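Side-chain contacts in RNA methyltransferase, TrmH family (Porphyromonas gingivalis, PDB 2I6D), which probably transfers methyl groups to RNA, as a knotted methyltransferase of the TrmH (SpoU) family with an added substrate-binding domain: residues Val166-Leu169 / Ala170-Arg174; Leu121-Ala124 / Asp125-Ile129; Arg17-Lys20 / Tyr21-Glu25; Glu71-Phe75 / Lys76-Thr80. One frame throughout, in Å; residues are numbered along the deposited sequence.

Contact 1: residues Val166-Leu169 / Ala170-Arg174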
loop_
_atom_site.group_PDB
_atom_site.type_symbol
_atom_site.label_atom_id
_atom_site.label_comp_id
_atom_site.label_asym_id
_atom_site.label_seq_id
_atom_site.Cartn_x
_atom_site.Cartn_y
_atom_site.Cartn_z
ATOM N N VAL A 166 -9.345 -10.520 -12.350
ATOM C CA VAL A 166 -10.296 -11.592 -12.530
ATOM C C VAL A 166 -9.585 -12.913 -12.732
ATOM O O VAL A 166 -9.918 -13.876 -12.055
ATOM C CB VAL A 166 -11.294 -11.303 -13.689
ATOM C CG1 VAL A 166 -12.093 -12.562 -14.038
ATOM C CG2 VAL A 166 -12.244 -10.172 -13.279
ATOM N N ASP A 167 -8.584 -12.936 -13.612
ATOM C CA ASP A 167 -7.785 -14.139 -13.901
ATOM C C ASP A 167 -7.119 -14.663 -12.623
ATOM O O ASP A 167 -7.093 -15.873 -12.381
ATOM C CB ASP A 167 -6.657 -13.804 -14.872
ATOM C CG ASP A 167 -6.966 -14.150 -16.283
ATOM O OD1 ASP A 167 -5.993 -14.548 -16.975
ATOM O OD2 ASP A 167 -8.149 -14.030 -16.713
ATOM N N THR A 168 -6.550 -13.747 -11.840
ATOM C CA THR A 168 -5.921 -14.070 -10.579
ATOM C C THR A 168 -6.916 -14.636 -9.576
ATOM O O THR A 168 -6.654 -15.672 -8.947
ATOM C CB THR A 168 -5.256 -12.826 -9.975
ATOM O OG1 THR A 168 -4.164 -12.463 -10.819
ATOM C CG2 THR A 168 -4.717 -13.105 -8.565
ATOM N N LEU A 169 -8.060 -13.965 -9.406
ATOM C CA LEU A 169 -9.083 -14.492 -8.522
ATOM C C LEU A 169 -9.572 -15.869 -8.970
ATOM O O LEU A 169 -9.716 -16.777 -8.153
ATOM C CB LEU A 169 -10.273 -13.537 -8.430
ATOM C CG LEU A 169 -10.111 -12.325 -7.540
ATOM C CD1 LEU A 169 -11.449 -11.557 -7.528
ATOM C CD2 LEU A 169 -9.658 -12.700 -6.112
ATOM N N ALA A 170 -9.833 -16.019 -10.254
ATOM C CA ALA A 170 -10.316 -17.290 -10.791
ATOM C C ALA A 170 -9.297 -18.383 -10.493
ATOM O O ALA A 170 -9.650 -19.469 -10.053
ATOM C CB ALA A 170 -10.569 -17.184 -12.256
ATOM N N TYR A 171 -8.026 -18.057 -10.673
ATOM C CA TYR A 171 -6.954 -19.024 -10.490
ATOM C C TYR A 171 -6.860 -19.498 -9.022
ATOM O O TYR A 171 -6.844 -20.710 -8.743
ATOM C CB TYR A 171 -5.640 -18.410 -10.967
ATOM C CG TYR A 171 -4.411 -19.232 -10.688
ATOM C CD1 TYR A 171 -4.185 -20.440 -11.370
ATOM C CD2 TYR A 171 -3.464 -18.799 -9.772
ATOM C CE1 TYR A 171 -3.055 -21.193 -11.128
ATOM C CE2 TYR A 171 -2.312 -19.553 -9.525
ATOM C CZ TYR A 171 -2.125 -20.735 -10.199
ATOM O OH TYR A 171 -0.991 -21.463 -9.947
ATOM N N PHE A 172 -6.787 -18.550 -8.098
ATOM C CA PHE A 172 -6.709 -18.895 -6.668
ATOM C C PHE A 172 -7.979 -19.556 -6.171
ATOM O O PHE A 172 -7.920 -20.523 -5.388
ATOM C CB PHE A 172 -6.313 -17.689 -5.830
ATOM C CG PHE A 172 -4.867 -17.376 -5.930
ATOM C CD1 PHE A 172 -3.927 -18.249 -5.396
ATOM C CD2 PHE A 172 -4.427 -16.270 -6.627
ATOM C CE1 PHE A 172 -2.550 -17.970 -5.497
ATOM C CE2 PHE A 172 -3.062 -15.980 -6.733
ATOM C CZ PHE A 172 -2.124 -16.825 -6.167
ATOM N N ARG A 173 -9.117 -19.096 -6.695
ATOM C CA ARG A 173 -10.413 -19.690 -6.367
ATOM C C ARG A 173 -10.480 -21.175 -6.774
ATOM O O ARG A 173 -10.968 -22.030 -6.017
ATOM C CB ARG A 173 -11.575 -18.892 -7.006
ATOM C CG ARG A 173 -12.949 -19.465 -6.684
ATOM C CD ARG A 173 -14.114 -18.828 -7.461
ATOM N NE ARG A 173 -13.865 -18.670 -8.897
ATOM C CZ ARG A 173 -14.049 -19.605 -9.825
ATOM N NH1 ARG A 173 -14.492 -20.819 -9.502
ATOM N NH2 ARG A 173 -13.783 -19.326 -11.101
ATOM N N ARG A 174 -9.975 -21.491 -7.967
ATOM C CA ARG A 174 -9.992 -22.868 -8.446
ATOM C C ARG A 174 -8.993 -23.764 -7.689
ATOM O O ARG A 174 -9.105 -24.988 -7.710
ATOM C CB ARG A 174 -9.803 -22.918 -9.970
ATOM C CG ARG A 174 -11.175 -22.669 -10.740
ATOM C CD ARG A 174 -10.976 -22.286 -12.218
ATOM N NE ARG A 174 -10.422 -23.371 -13.052
ATOM C CZ ARG A 174 -11.151 -24.266 -13.740
ATOM N NH1 ARG A 174 -10.539 -25.201 -14.476
ATOM N NH2 ARG A 174 -12.532 -24.193 -13.652
#
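Four backbone bonds tie Val166-Leu169 to Ala170-Arg174, each reaching four residues on. Ala170 N meets Val166 O at 2.8 Å and Arg173 N meets Leu169 O at the same 2.8 Å. Between these two, Tyr171 N binds Asp167 O and Phe172 N binds Thr168 O, the latter almost straight with an N-H...O angle of 176°.

The apolar contact is one turn long. Thr168 and Phe172 run side by side in the same direction, and the methyl Thr168 CG2 sits in the plane of the phenyl ring at its edge, 3.7 Å from Phe172 CD2. The threonine has OG1 beside its own backbone N (chi1 -67°), where it bonds to Asn164 O one turn earlier; CG2 is thereby handed to the ring. Tyr171 CD2 lies over the middle of one face of the Phe172 ring, 4.0 Å above its plane.

All this belongs to helix 165-174, which joins strand 158-161 to strand 179-182 in the parallel sheet of the SpoU methylase domain. Leu169 is the buried residue, packed on Ile202 and Val204 of the sheet and on Val216, while the Phe172 ring also meets Trp133.

Charge enters with Arg173. Its chain bends at chi3 (46°), which carries one guanidinium face above Ala170 O, and NH2 makes a salt bridge with Glu219.

Contact 2: residues Leu121-Ala124 / Asp125-Ile129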
loop_
_atom_site.group_PDB
_atom_site.type_symbol
_atom_site.label_atom_id
_atom_site.label_comp_id
_atom_site.label_asym_id
_atom_site.label_seq_id
_atom_site.Cartn_x
_atom_site.Cartn_y
_atom_site.Cartn_z
ATOM N N LEU A 121 -3.484 0.398 4.047
ATOM C CA LEU A 121 -2.141 -0.128 4.314
ATOM C C LEU A 121 -1.793 -0.110 5.808
ATOM O O LEU A 121 -1.173 -1.043 6.313
ATOM C CB LEU A 121 -1.063 0.621 3.512
ATOM C CG LEU A 121 -1.070 0.397 1.993
ATOM C CD1 LEU A 121 0.001 1.304 1.352
ATOM C CD2 LEU A 121 -0.800 -1.089 1.665
ATOM N N ARG A 122 -2.110 0.995 6.495
ATOM C CA ARG A 122 -1.840 1.094 7.935
ATOM C C ARG A 122 -2.656 0.082 8.732
ATOM O O ARG A 122 -2.152 -0.517 9.703
ATOM C CB ARG A 122 -2.102 2.510 8.450
ATOM C CG ARG A 122 -1.177 3.534 7.809
ATOM C CD ARG A 122 -1.440 4.963 8.280
ATOM N NE ARG A 122 -1.636 4.981 9.719
ATOM C CZ ARG A 122 -1.909 6.061 10.445
ATOM N NH1 ARG A 122 -2.004 7.264 9.881
ATOM N NH2 ARG A 122 -2.085 5.927 11.750
ATOM N N THR A 123 -3.913 -0.103 8.343
ATOM C CA THR A 123 -4.765 -1.117 8.974
ATOM C C THR A 123 -4.216 -2.528 8.755
ATOM O O THR A 123 -4.134 -3.310 9.693
ATOM C CB THR A 123 -6.205 -1.041 8.422
ATOM O OG1 THR A 123 -6.838 0.119 8.964
ATOM C CG2 THR A 123 -7.024 -2.309 8.813
ATOM N N ALA A 124 -3.831 -2.836 7.517
ATOM C CA ALA A 124 -3.216 -4.123 7.178
ATOM C C ALA A 124 -1.965 -4.357 8.050
ATOM O O ALA A 124 -1.783 -5.427 8.620
ATOM C CB ALA A 124 -2.851 -4.148 5.674
ATOM N N ASP A 125 -1.128 -3.340 8.195
ATOM C CA ASP A 125 0.051 -3.465 9.027
ATOM C C ASP A 125 -0.323 -3.700 10.486
ATOM O O ASP A 125 0.260 -4.588 11.129
ATOM C CB ASP A 125 0.976 -2.243 8.881
ATOM C CG ASP A 125 2.322 -2.443 9.540
ATOM O OD1 ASP A 125 2.836 -3.581 9.615
ATOM O OD2 ASP A 125 2.887 -1.446 9.990
ATOM N N TRP A 126 -1.258 -2.907 11.009
ATOM C CA TRP A 126 -1.698 -3.029 12.408
ATOM C C TRP A 126 -2.111 -4.480 12.742
ATOM O O TRP A 126 -1.759 -5.012 13.799
ATOM C CB TRP A 126 -2.887 -2.078 12.686
ATOM C CG TRP A 126 -3.218 -1.964 14.159
ATOM C CD1 TRP A 126 -4.066 -2.754 14.901
ATOM C CD2 TRP A 126 -2.670 -1.009 15.058
ATOM N NE1 TRP A 126 -4.077 -2.333 16.212
ATOM C CE2 TRP A 126 -3.226 -1.263 16.335
ATOM C CE3 TRP A 126 -1.762 0.052 14.904
ATOM C CZ2 TRP A 126 -2.910 -0.488 17.450
ATOM C CZ3 TRP A 126 -1.433 0.809 16.016
ATOM C CH2 TRP A 126 -2.013 0.535 17.274
ATOM N N PHE A 127 -2.898 -5.091 11.850
ATOM C CA PHE A 127 -3.460 -6.433 12.107
ATOM C C PHE A 127 -2.599 -7.590 11.579
ATOM O O PHE A 127 -2.922 -8.780 11.774
ATOM C CB PHE A 127 -4.870 -6.501 11.556
ATOM C CG PHE A 127 -5.847 -5.680 12.375
ATOM C CD1 PHE A 127 -6.200 -6.087 13.669
ATOM C CD2 PHE A 127 -6.335 -4.472 11.882
ATOM C CE1 PHE A 127 -7.071 -5.322 14.463
ATOM C CE2 PHE A 127 -7.243 -3.715 12.655
ATOM C CZ PHE A 127 -7.586 -4.136 13.940
ATOM N N GLY A 128 -1.512 -7.248 10.910
ATOM C CA GLY A 128 -0.504 -8.244 10.496
ATOM C C GLY A 128 -0.836 -8.909 9.159
ATOM O O GLY A 128 -0.380 -10.033 8.886
ATOM N N ILE A 129 -1.635 -8.231 8.326
ATOM C CA ILE A 129 -1.845 -8.658 6.944
ATOM C C ILE A 129 -0.513 -8.615 6.175
ATOM O O ILE A 129 0.206 -7.618 6.228
ATOM C CB ILE A 129 -2.873 -7.720 6.208
ATOM C CG1 ILE A 129 -4.271 -7.805 6.856
ATOM C CG2 ILE A 129 -2.866 -7.953 4.661
ATOM C CD1 ILE A 129 -5.270 -8.663 6.200
#
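Ala124 O is gripped by two amides: Ile129 N at 2.8 Å and, weakly, Gly128 N at 2.9 Å. The Ile129 N bond, paired with Gly128 N to Asp125 O (3.2 Å), makes the Schellman motif that closes helix 114-127, the weak one being an extra; Gly128, at positive phi (86°), is first to leave the helix. The six-to-one bond brings Ile129 back over the last turn, so that Ile129 CB rests on Ala124 CB at 3.6 Å, the apolar contact customary at such a helix end. Ile129 then leads into strand 131-134, completing a beta-alpha-beta unit begun by strand 104-109, and its side chain packs on Leu104 and Leu106.

Before the turn the bonding is plain helix. Asp125 N, Trp126 N and Phe127 N reach Leu121 O, Arg122 O and Thr123 O in order. Asp125 has its CG anti to the backbone N (chi1 -170°), which directs the carboxylate off the helix to a salt bridge from OD1 to Arg156 NE.

On another side Phe127 lies against helix 242-255, at Cys250 and Ser251. Trp126 CD1 stands over the centre of one face of its ring, 3.8 Å above the plane, and Thr123 CG2 comes in at the ring edge, 3.8 Å from Phe127 CD2.

Contact 3: residues Arg17-Lys20 / Tyr21-Glu25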
loop_
_atom_site.group_PDB
_atom_site.type_symbol
_atom_site.label_atom_id
_atom_site.label_comp_id
_atom_site.label_asym_id
_atom_site.label_seq_id
_atom_site.Cartn_x
_atom_site.Cartn_y
_atom_site.Cartn_z
ATOM N N ARG A 17 8.102 11.971 -8.765
ATOM C CA ARG A 17 6.736 12.301 -8.408
ATOM C C ARG A 17 5.714 11.902 -9.511
ATOM O O ARG A 17 4.504 11.908 -9.263
ATOM C CB ARG A 17 6.608 13.776 -8.092
ATOM C CG ARG A 17 6.619 14.713 -9.285
ATOM C CD ARG A 17 7.015 16.115 -8.806
ATOM N NE ARG A 17 8.185 16.010 -7.921
ATOM C CZ ARG A 17 8.672 16.984 -7.146
ATOM N NH1 ARG A 17 8.097 18.182 -7.123
ATOM N NH2 ARG A 17 9.749 16.752 -6.390
ATOM N N GLU A 18 6.206 11.574 -10.707
ATOM C CA GLU A 18 5.347 11.148 -11.818
ATOM C C GLU A 18 5.444 9.646 -12.023
ATOM O O GLU A 18 6.553 9.096 -12.077
ATOM C CB GLU A 18 5.763 11.829 -13.122
ATOM C CG GLU A 18 5.785 13.345 -13.077
ATOM C CD GLU A 18 6.507 13.966 -14.291
ATOM O OE1 GLU A 18 6.087 13.709 -15.435
ATOM O OE2 GLU A 18 7.509 14.701 -14.084
ATOM N N ARG A 19 4.298 8.986 -12.177
ATOM C CA ARG A 19 4.277 7.539 -12.395
ATOM C C ARG A 19 5.140 7.128 -13.603
ATOM O O ARG A 19 5.839 6.106 -13.574
ATOM C CB ARG A 19 2.834 7.057 -12.600
ATOM C CG ARG A 19 2.765 5.644 -13.105
ATOM C CD ARG A 19 1.465 4.951 -12.766
ATOM N NE ARG A 19 1.532 3.536 -13.135
ATOM C CZ ARG A 19 2.145 2.589 -12.423
ATOM N NH1 ARG A 19 2.147 1.343 -12.869
ATOM N NH2 ARG A 19 2.761 2.877 -11.277
ATOM N N LYS A 20 5.075 7.937 -14.656
ATOM C CA LYS A 20 5.826 7.697 -15.882
ATOM C C LYS A 20 7.303 7.444 -15.574
ATOM O O LYS A 20 7.902 6.491 -16.088
ATOM C CB LYS A 20 5.654 8.883 -16.836
ATOM C CG LYS A 20 6.578 8.899 -18.038
ATOM C CD LYS A 20 6.491 10.254 -18.748
ATOM C CE LYS A 20 7.491 10.362 -19.871
ATOM N NZ LYS A 20 7.328 11.647 -20.631
ATOM N N TYR A 21 7.880 8.289 -14.723
ATOM C CA TYR A 21 9.293 8.191 -14.422
ATOM C C TYR A 21 9.636 7.145 -13.370
ATOM O O TYR A 21 10.713 6.540 -13.436
ATOM C CB TYR A 21 9.879 9.570 -14.104
ATOM C CG TYR A 21 9.861 10.432 -15.353
ATOM C CD1 TYR A 21 10.747 10.183 -16.404
ATOM C CD2 TYR A 21 8.925 11.452 -15.512
ATOM C CE1 TYR A 21 10.727 10.941 -17.554
ATOM C CE2 TYR A 21 8.899 12.226 -16.676
ATOM C CZ TYR A 21 9.808 11.963 -17.682
ATOM O OH TYR A 21 9.787 12.695 -18.835
ATOM N N ARG A 22 8.717 6.894 -12.436
ATOM C CA ARG A 22 8.901 5.793 -11.494
ATOM C C ARG A 22 9.013 4.497 -12.272
ATOM O O ARG A 22 9.875 3.681 -11.968
ATOM C CB ARG A 22 7.770 5.709 -10.467
ATOM C CG ARG A 22 7.764 6.890 -9.499
ATOM C CD ARG A 22 6.900 6.604 -8.249
ATOM N NE ARG A 22 5.475 6.509 -8.571
ATOM C CZ ARG A 22 4.654 7.547 -8.703
ATOM N NH1 ARG A 22 5.105 8.784 -8.555
ATOM N NH2 ARG A 22 3.376 7.342 -8.986
ATOM N N LEU A 23 8.173 4.345 -13.301
ATOM C CA LEU A 23 8.177 3.157 -14.145
ATOM C C LEU A 23 9.447 3.054 -14.980
ATOM O O LEU A 23 10.057 1.983 -15.059
ATOM C CB LEU A 23 6.961 3.141 -15.078
ATOM C CG LEU A 23 5.605 2.798 -14.466
ATOM C CD1 LEU A 23 4.524 2.992 -15.502
ATOM C CD2 LEU A 23 5.586 1.365 -13.891
ATOM N N ARG A 24 9.844 4.165 -15.595
ATOM C CA ARG A 24 10.999 4.163 -16.496
ATOM C C ARG A 24 12.285 3.881 -15.717
ATOM O O ARG A 24 13.167 3.142 -16.186
ATOM C CB ARG A 24 11.104 5.506 -17.199
ATOM C CG ARG A 24 12.018 5.487 -18.368
ATOM C CD ARG A 24 11.997 6.782 -19.087
ATOM N NE ARG A 24 10.838 6.917 -19.961
ATOM C CZ ARG A 24 10.580 8.013 -20.664
ATOM N NH1 ARG A 24 11.408 9.045 -20.599
ATOM N NH2 ARG A 24 9.502 8.077 -21.427
ATOM N N GLU A 25 12.364 4.477 -14.524
ATOM C CA GLU A 25 13.528 4.351 -13.653
ATOM C C GLU A 25 13.447 3.159 -12.715
ATOM O O GLU A 25 14.431 2.840 -12.038
ATOM C CB GLU A 25 13.705 5.623 -12.812
ATOM C CG GLU A 25 14.017 6.891 -13.622
ATOM C CD GLU A 25 15.261 6.749 -14.482
ATOM O OE1 GLU A 25 16.209 6.046 -14.059
ATOM O OE2 GLU A 25 15.289 7.340 -15.585
HETATM O O HOH W 1 1.955 9.819 -8.830
#
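Arg22 doubles back over the residues that lead into its own helix. Its CB lies 3.7 Å from Arg19 O, and CG 3.6 Å from Glu18 O. A bend at chi3 (-68°) then lays the guanidinium flat over the backbone, NE and CZ both passing over Arg19 CA, which lies 3.5 Å above one face. At the tip NH1 bonds to Leu16 O and weakly to Arg17 O. NH2 donates to water 1 at 2.9 Å, the same water reaching Arg17 O weakly, and forms a salt bridge with Asp140.

The motif is a helix start: Glu18 is the N-cap of helix 19-25, and its O takes Arg22 N at 3.1 Å and, weakly, Tyr21 N. In the MRM3-like substrate-binding domain this short helix follows helix 7-15 after a three-residue link, whose Leu16 and Arg17 carbonyls Arg22 NH1 meets.

Tyr21 has two neighbours alongside it. The Glu18 carboxylate stands at the ring edge, turned 82° from the ring plane, with OE1 3.4 Å from Tyr21 CE2. Over a face comes Lys20 CD in a CH-pi contact, 4.1 Å from the ring centroid; the extended chain goes on to a weak bond from NZ to Tyr21 OH. Lys20 CE also touches Arg24 NH2.

One turn on, Leu23 covers a face of the Arg19 guanidinium with its methyls, while Arg19 NH2 shares Asp140 with Arg22.

Contact 4: residues Glu71-Phe75 / Lys76-Thr80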
loop_
_atom_site.group_PDB
_atom_site.type_symbol
_atom_site.label_atom_id
_atom_site.label_comp_id
_atom_site.label_asym_id
_atom_site.label_seq_id
_atom_site.Cartn_x
_atom_site.Cartn_y
_atom_site.Cartn_z
ATOM N N GLU A 71 22.897 22.488 5.790
ATOM C CA GLU A 71 21.710 22.983 6.487
ATOM C C GLU A 71 20.946 24.018 5.642
ATOM O O GLU A 71 19.711 24.045 5.651
ATOM C CB GLU A 71 22.155 23.631 7.806
ATOM C CG GLU A 71 21.230 23.388 8.996
ATOM C CD GLU A 71 20.905 21.917 9.202
ATOM O OE1 GLU A 71 19.735 21.543 8.967
ATOM O OE2 GLU A 71 21.807 21.127 9.577
ATOM N N SER A 72 21.684 24.822 4.880
ATOM C CA SER A 72 21.079 25.856 4.033
ATOM C C SER A 72 20.341 25.354 2.788
ATOM O O SER A 72 19.584 26.117 2.184
ATOM C CB SER A 72 22.140 26.847 3.580
ATOM O OG SER A 72 23.067 26.208 2.729
ATOM N N PHE A 73 20.595 24.115 2.371
ATOM C CA PHE A 73 19.938 23.573 1.178
ATOM C C PHE A 73 18.420 23.588 1.367
ATOM O O PHE A 73 17.923 23.183 2.404
ATOM C CB PHE A 73 20.385 22.142 0.886
ATOM C CG PHE A 73 19.675 21.516 -0.302
ATOM C CD1 PHE A 73 20.155 21.708 -1.590
ATOM C CD2 PHE A 73 18.525 20.751 -0.123
ATOM C CE1 PHE A 73 19.504 21.144 -2.697
ATOM C CE2 PHE A 73 17.867 20.170 -1.226
ATOM C CZ PHE A 73 18.362 20.379 -2.515
ATOM N N ASP A 74 17.702 24.054 0.348
ATOM C CA ASP A 74 16.256 24.131 0.411
ATOM C C ASP A 74 15.608 22.872 -0.157
ATOM O O ASP A 74 15.508 22.708 -1.375
ATOM C CB ASP A 74 15.762 25.367 -0.336
ATOM C CG ASP A 74 14.286 25.607 -0.150
ATOM O OD1 ASP A 74 13.577 24.690 0.323
ATOM O OD2 ASP A 74 13.821 26.719 -0.485
ATOM N N PHE A 75 15.120 22.010 0.724
ATOM C CA PHE A 75 14.516 20.748 0.275
ATOM C C PHE A 75 13.285 20.901 -0.608
ATOM O O PHE A 75 12.933 19.955 -1.315
ATOM C CB PHE A 75 14.251 19.786 1.445
ATOM C CG PHE A 75 15.462 18.952 1.789
ATOM C CD1 PHE A 75 16.502 19.502 2.552
ATOM C CD2 PHE A 75 15.614 17.668 1.274
ATOM C CE1 PHE A 75 17.639 18.775 2.838
ATOM C CE2 PHE A 75 16.764 16.938 1.559
ATOM C CZ PHE A 75 17.781 17.507 2.358
ATOM N N LYS A 76 12.643 22.074 -0.601
ATOM C CA LYS A 76 11.551 22.329 -1.553
ATOM C C LYS A 76 12.036 22.230 -2.994
ATOM O O LYS A 76 11.220 22.128 -3.916
ATOM C CB LYS A 76 10.867 23.687 -1.313
ATOM C CG LYS A 76 10.167 23.773 0.042
ATOM C CD LYS A 76 9.571 25.163 0.326
ATOM C CE LYS A 76 8.867 25.156 1.687
ATOM N NZ LYS A 76 8.072 26.405 1.930
ATOM N N ARG A 77 13.359 22.276 -3.198
ATOM C CA ARG A 77 13.911 22.134 -4.547
ATOM C C ARG A 77 13.670 20.734 -5.102
ATOM O O ARG A 77 13.563 20.557 -6.321
ATOM C CB ARG A 77 15.398 22.476 -4.577
ATOM C CG ARG A 77 15.651 23.949 -4.364
ATOM C CD ARG A 77 17.118 24.229 -4.045
ATOM N NE ARG A 77 17.939 24.050 -5.227
ATOM C CZ ARG A 77 19.265 24.062 -5.229
ATOM N NH1 ARG A 77 19.945 24.210 -4.091
ATOM N NH2 ARG A 77 19.907 23.933 -6.379
ATOM N N ILE A 78 13.533 19.760 -4.197
ATOM C CA ILE A 78 13.409 18.347 -4.585
ATOM C C ILE A 78 12.184 17.611 -3.996
ATOM O O ILE A 78 11.748 16.584 -4.539
ATOM C CB ILE A 78 14.719 17.582 -4.290
ATOM C CG1 ILE A 78 15.073 17.663 -2.803
ATOM C CG2 ILE A 78 15.857 18.078 -5.221
ATOM C CD1 ILE A 78 16.203 16.727 -2.368
ATOM N N SER A 79 11.626 18.134 -2.908
ATOM C CA SER A 79 10.521 17.459 -2.221
ATOM C C SER A 79 9.139 17.673 -2.832
ATOM O O SER A 79 8.886 18.648 -3.537
ATOM C CB SER A 79 10.506 17.833 -0.726
ATOM O OG SER A 79 9.333 17.358 -0.072
ATOM N N THR A 80 8.233 16.748 -2.516
ATOM C CA THR A 80 6.855 16.833 -2.933
ATOM C C THR A 80 6.002 17.343 -1.786
ATOM O O THR A 80 4.793 17.483 -1.944
ATOM C CB THR A 80 6.307 15.448 -3.363
ATOM O OG1 THR A 80 6.432 14.512 -2.274
ATOM C CG2 THR A 80 7.090 14.926 -4.588
HETATM O O HOH W 2 19.133 25.702 -1.775
#
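Phe73 and Arg77 overlap obliquely, their ring and guanidinium planes 34° apart, with Phe73 CE1 over one face of the guanidinium and 3.4 Å from NH1. The backbone beneath is a short 3-10 turn with an Asx turn at its start, in the loop that joins strand 65-69 to strand 87-92 of the mixed sheet. The edge of the Phe73 ring turns to Phe75: Phe75 CD1 lies in its plane, and Phe73 CD2 sits 3.5 Å above one face of the Phe75 ring, toward the rim. Ile78 CD1 touches both rings, 3.8 Å from Phe75 CD2 and 4.0 Å from Phe73 CE2. It gets there because CG1 is held between backbone N and carbonyl carbon (chi1 59°).

Asp74 OD1 accepts Lys76 N from above the carboxylate plane, while Asp74 O takes Arg77 N three residues on. Phe75 O is held twice, by Ile78 N from well above the carbonyl plane and by Ser79 N nearly in line with the C=O bond at 2.7 Å.

Arg77 and Ile78 place the loop against helix 7-15, both touching Ile10. Ser79 OG, anti to its backbone N, bonds to Glu31 of strand 27-31. Across the start of the turn, water 2 accepts from both Asp74 N (3.0 Å) and Arg77 NH1 (2.9 Å).

Overall arrangement
The chain comes to contact 3 first, at the start of helix 19-25, then to contact 4 in the connection between strands 65-69 and 87-92. Both lie in the substrate-binding domain and touch: Arg17 NH2 is 2.7 Å from Ile78 O. Contacts 2 and 1 follow in the SpoU methylase domain, the former ending the helix of the first beta-alpha-beta unit, the latter on the helix before strand 179-182. The four are strictly in series; none nests or crosses, and each closes only a local turn. Contacts 1 and 4 lie on opposite sides of the chain's centre, about 46 Å between centres. Contact 3 bridges the domains through Asp140.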